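Local coordinates for putative cell adhesion protein (Bacteroides fragilis, PDB 4H40) that probably serves as a fimbrillin-like pilus subunit involved in cell adhesion, at residues B[56-61]-B[92-97]; B[124-127]-B[131-134]. All coordinates share one frame; numbering follows the deposited sequence.

Interaction 1. Residues B[56-61]-B[92-97]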
# COMPACT_ATOMS: atom_id res chain seq x y z
N THR B 56 -30.64 -5.01 -17.78
CA THR B 56 -31.14 -4.64 -19.10
C THR B 56 -29.99 -4.43 -20.05
O THR B 56 -28.89 -4.07 -19.61
CB THR B 56 -32.03 -3.37 -19.05
OG1 THR B 56 -31.27 -2.25 -18.57
CG2 THR B 56 -33.30 -3.56 -18.23
N ILE B 57 -30.23 -4.68 -21.34
CA ILE B 57 -29.25 -4.43 -22.39
C ILE B 57 -29.90 -3.56 -23.44
O ILE B 57 -31.09 -3.72 -23.69
CB ILE B 57 -28.58 -5.71 -23.01
CG1 ILE B 57 -29.52 -6.53 -23.88
CG2 ILE B 57 -27.89 -6.60 -21.99
CD1 ILE B 57 -29.13 -6.49 -25.29
N ARG B 58 -29.15 -2.63 -24.02
CA ARG B 58 -29.58 -1.80 -25.15
C ARG B 58 -28.87 -2.25 -26.42
O ARG B 58 -27.64 -2.31 -26.46
CB ARG B 58 -29.34 -0.30 -24.94
CG ARG B 58 -29.54 0.52 -26.24
CD ARG B 58 -29.55 2.02 -26.05
NE ARG B 58 -30.52 2.44 -25.04
CZ ARG B 58 -31.79 2.73 -25.28
NH1 ARG B 58 -32.27 2.67 -26.51
NH2 ARG B 58 -32.59 3.08 -24.29
N LEU B 59 -29.64 -2.51 -27.46
CA LEU B 59 -29.10 -2.87 -28.75
C LEU B 59 -29.08 -1.59 -29.58
O LEU B 59 -30.14 -1.00 -29.78
CB LEU B 59 -29.99 -3.97 -29.35
CG LEU B 59 -29.48 -4.77 -30.54
CD1 LEU B 59 -28.34 -5.68 -30.16
CD2 LEU B 59 -30.58 -5.63 -31.08
N VAL B 60 -27.86 -1.08 -29.92
CA VAL B 60 -27.61 0.15 -30.70
C VAL B 60 -27.30 -0.30 -32.14
O VAL B 60 -26.34 -1.06 -32.34
CB VAL B 60 -26.45 1.04 -30.12
CG1 VAL B 60 -26.33 2.37 -30.87
CG2 VAL B 60 -26.60 1.27 -28.62
N VAL B 61 -28.13 0.12 -33.11
CA VAL B 61 -27.99 -0.28 -34.51
C VAL B 61 -27.42 0.87 -35.36
O VAL B 61 -27.79 2.03 -35.16
CB VAL B 61 -29.32 -0.81 -35.08
CG1 VAL B 61 -29.22 -1.12 -36.58
CG2 VAL B 61 -29.77 -2.06 -34.33
N CYS B 92 -38.33 -4.85 -23.80
CA CYS B 92 -38.89 -4.05 -22.73
C CYS B 92 -38.77 -2.56 -23.06
O CYS B 92 -38.21 -2.18 -24.09
CB CYS B 92 -38.22 -4.39 -21.39
SG CYS B 92 -36.48 -3.90 -21.26
N GLU B 93 -39.36 -1.72 -22.20
CA GLU B 93 -39.31 -0.26 -22.30
C GLU B 93 -38.59 0.24 -21.07
O GLU B 93 -38.88 -0.22 -19.96
CB GLU B 93 -40.71 0.34 -22.45
CG GLU B 93 -41.36 0.06 -23.80
CD GLU B 93 -40.65 0.61 -25.03
OE1 GLU B 93 -40.08 1.72 -24.96
OE2 GLU B 93 -40.70 -0.08 -26.07
N VAL B 94 -37.59 1.12 -21.27
CA VAL B 94 -36.79 1.61 -20.15
C VAL B 94 -36.76 3.14 -20.08
O VAL B 94 -37.12 3.82 -21.05
CB VAL B 94 -35.34 1.05 -20.17
CG1 VAL B 94 -35.31 -0.46 -19.88
CG2 VAL B 94 -34.61 1.38 -21.47
N ASP B 95 -36.32 3.65 -18.91
CA ASP B 95 -36.08 5.07 -18.68
C ASP B 95 -34.67 5.39 -19.22
O ASP B 95 -33.96 4.48 -19.69
CB ASP B 95 -36.26 5.43 -17.18
CG ASP B 95 -35.26 4.85 -16.17
OD1 ASP B 95 -34.29 4.19 -16.59
OD2 ASP B 95 -35.45 5.09 -14.95
N ASP B 96 -34.23 6.66 -19.14
CA ASP B 96 -32.91 7.04 -19.66
C ASP B 96 -31.75 6.38 -18.88
O ASP B 96 -30.64 6.29 -19.41
CB ASP B 96 -32.75 8.58 -19.69
CG ASP B 96 -33.54 9.28 -20.79
OD1 ASP B 96 -34.24 8.58 -21.58
OD2 ASP B 96 -33.44 10.53 -20.90
N ASN B 97 -32.01 5.84 -17.68
CA ASN B 97 -31.00 5.17 -16.86
C ASN B 97 -30.98 3.65 -17.08
O ASN B 97 -30.15 2.97 -16.48
CB ASN B 97 -31.22 5.51 -15.39
CG ASN B 97 -30.91 6.95 -15.07
OD1 ASN B 97 -31.78 7.70 -14.61
ND2 ASN B 97 -29.69 7.40 -15.37

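Interaction 2. Residues B[124-127]-B[131-134]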
# COMPACT_ATOMS: atom_id res chain seq x y z
N LYS B 124 -29.03 2.24 -20.89
CA LYS B 124 -29.00 3.70 -20.76
C LYS B 124 -29.27 4.37 -22.11
O LYS B 124 -28.95 3.80 -23.15
CB LYS B 124 -27.66 4.19 -20.17
CG LYS B 124 -27.47 3.83 -18.70
CD LYS B 124 -26.28 4.59 -18.11
CE LYS B 124 -26.70 5.35 -16.88
NZ LYS B 124 -25.75 6.44 -16.56
N ALA B 125 -29.87 5.57 -22.08
CA ALA B 125 -30.18 6.33 -23.29
C ALA B 125 -28.91 6.97 -23.89
O ALA B 125 -28.01 7.39 -23.16
CB ALA B 125 -31.20 7.41 -22.98
N LEU B 126 -28.85 7.01 -25.23
CA LEU B 126 -27.72 7.60 -25.93
C LEU B 126 -27.81 9.11 -25.88
O LEU B 126 -28.90 9.66 -26.02
CB LEU B 126 -27.64 7.12 -27.39
CG LEU B 126 -27.51 5.63 -27.63
CD1 LEU B 126 -27.95 5.26 -29.02
CD2 LEU B 126 -26.12 5.14 -27.36
N ASN B 127 -26.67 9.77 -25.67
CA ASN B 127 -26.61 11.23 -25.64
C ASN B 127 -26.41 11.78 -27.07
O ASN B 127 -26.42 11.00 -28.03
CB ASN B 127 -25.52 11.71 -24.66
CG ASN B 127 -24.10 11.29 -24.96
OD1 ASN B 127 -23.73 10.94 -26.09
ND2 ASN B 127 -23.24 11.37 -23.96
N PHE B 131 -22.82 8.38 -27.50
CA PHE B 131 -22.45 7.50 -26.38
C PHE B 131 -23.49 7.68 -25.25
O PHE B 131 -24.60 8.12 -25.52
CB PHE B 131 -20.99 7.75 -25.88
CG PHE B 131 -20.42 6.71 -24.91
CD1 PHE B 131 -20.58 5.34 -25.14
CD2 PHE B 131 -19.69 7.10 -23.79
CE1 PHE B 131 -20.03 4.39 -24.27
CE2 PHE B 131 -19.14 6.15 -22.93
CZ PHE B 131 -19.30 4.80 -23.18
N VAL B 132 -23.15 7.30 -24.02
CA VAL B 132 -24.02 7.42 -22.86
C VAL B 132 -23.36 8.33 -21.83
O VAL B 132 -22.14 8.45 -21.79
CB VAL B 132 -24.37 6.02 -22.26
CG1 VAL B 132 -25.32 5.25 -23.16
CG2 VAL B 132 -23.12 5.20 -21.96
N ASN B 133 -24.19 8.97 -21.00
CA ASN B 133 -23.74 9.78 -19.87
C ASN B 133 -23.36 8.81 -18.72
O ASN B 133 -24.20 8.00 -18.30
CB ASN B 133 -24.84 10.77 -19.44
CG ASN B 133 -25.17 11.85 -20.44
OD1 ASN B 133 -24.30 12.40 -21.12
ND2 ASN B 133 -26.45 12.22 -20.54
N ILE B 134 -22.09 8.85 -18.27
CA ILE B 134 -21.65 7.94 -17.20
C ILE B 134 -20.74 8.70 -16.25
O ILE B 134 -19.77 9.32 -16.68
CB ILE B 134 -21.01 6.62 -17.73
CG1 ILE B 134 -20.35 5.82 -16.60
CG2 ILE B 134 -20.04 6.83 -18.89
CD1 ILE B 134 -20.68 4.42 -16.58

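Interaction 1. Residues B[56-61]-B[92-97]
T56, at the start of strand 56-61, meets V94, in the weakly bonded strand around 92-94, where the two segments run almost perpendicular. The angle between their N-to-C directions is 93°, and their axes come no closer than 9.2 Å. T56 and V94 form the nearest backbone pair, with 8.5 Å between T56 CA and V94 CA. Strand 74-79 pairs antiparallel with both strands, so 56-61 and 92-94 are next-but-one neighbours rather than partners. Such a large angle across one intervening strand is consistent with strong twist or curl across the three strands, and T56, C92 and V94 all direct their CB atoms into the space between the segments.

The side chains of T56 and V94 approach tip to tip, with T56 CG2 4.0 Å from V94 CG1. A torsion of 61° about CA-CB in T56 turns OG1 back over its own backbone, leaving the methyl to face the other strand. OG1 itself bonds to G98 O and to A123 N. C92 adds a looser approach, its SG lying 4.4 Å from T56 CG2. The second methyl of V94 serves a different partner: CG2 lies 3.9 Å from R58 NH2, meeting the guanidinium obliquely. R58 gets there by an extended start and a bend at chi3 (-54°). Its head is held by NE to K124 O, NH2 to A123 O and NH1 to S73 OG, which fixes its position beside V94. L77 packs on both T56 and C92.

The two methyls of V94 thus split between a threonine methyl (CG1) and the obliquely placed guanidinium of R58 (CG2). With 127 Å² buried, the contact rests on van der Waals packing, while the polar ends of T56 and R58 are bound by residues of the neighbouring loops.

Interaction 2. Residues B[124-127]-B[131-134]
N127 and F131 close a turn in the long loop between strands 113-121 and 141-142 of this fimbrillin-like β-fold, and the chain then doubles back so that 131-134 runs beside 124-127. The end-to-end directions of the two segments differ by 118°.

Backbone bonding centres on F131 O, which accepts N127 N at 2.7 Å along a nearly straight N-H path (166°). The CA of L126 adds a CA-H...O contact to the same oxygen.

Side chains add three further hydrogen bonds across the segments. N127, with its CG placed between the backbone N and the carbonyl carbon, turns its amide back over the turn: OD1 takes a weak bond from F131 N and another weak one from K129 N. The other end of the amide, ND2, donates to N133 OD1 at 3.2 Å. N133 OD1 lies in the amide plane of N127, whereas ND2 sits well above the carbonyl plane of N133, since the two amides are inclined by 59°. At the far end K124 NZ reaches N133 O at 2.8 Å, and this ammonium also forms a salt bridge with E138.

Apolar contacts accompany the polar ones. V132 CG1 packs 3.9 Å from K124 CB and more loosely against L126 CD2, while L120 of strand 113-121 touches both L126 and V132. F131 turns its CB away from 124-127; its ring stacks with F219, and V132 CG2 rests over the centre of one ring face, 3.9 Å above the plane.

In the fold
Interactions 1 and 2 come in series along the chain, and their centres lie 10 Å apart on the same side of the chain's centre. Strand 113-121 joins them: it pairs antiparallel with strand 56-62, then runs into the loop that holds 124-127 and 131-134. The two contacts also touch directly. Besides the R58 bond to K124, D96 O is 2.9 Å from A125 N, a probable hydrogen bond, so 124-125 is bound to both segments of interaction 1. The loop is thereby fastened to strand 56-62 and to the turn after strand 88-94 at one end, while F131 meets F219 and W221, residues much later in the sequence, at the other.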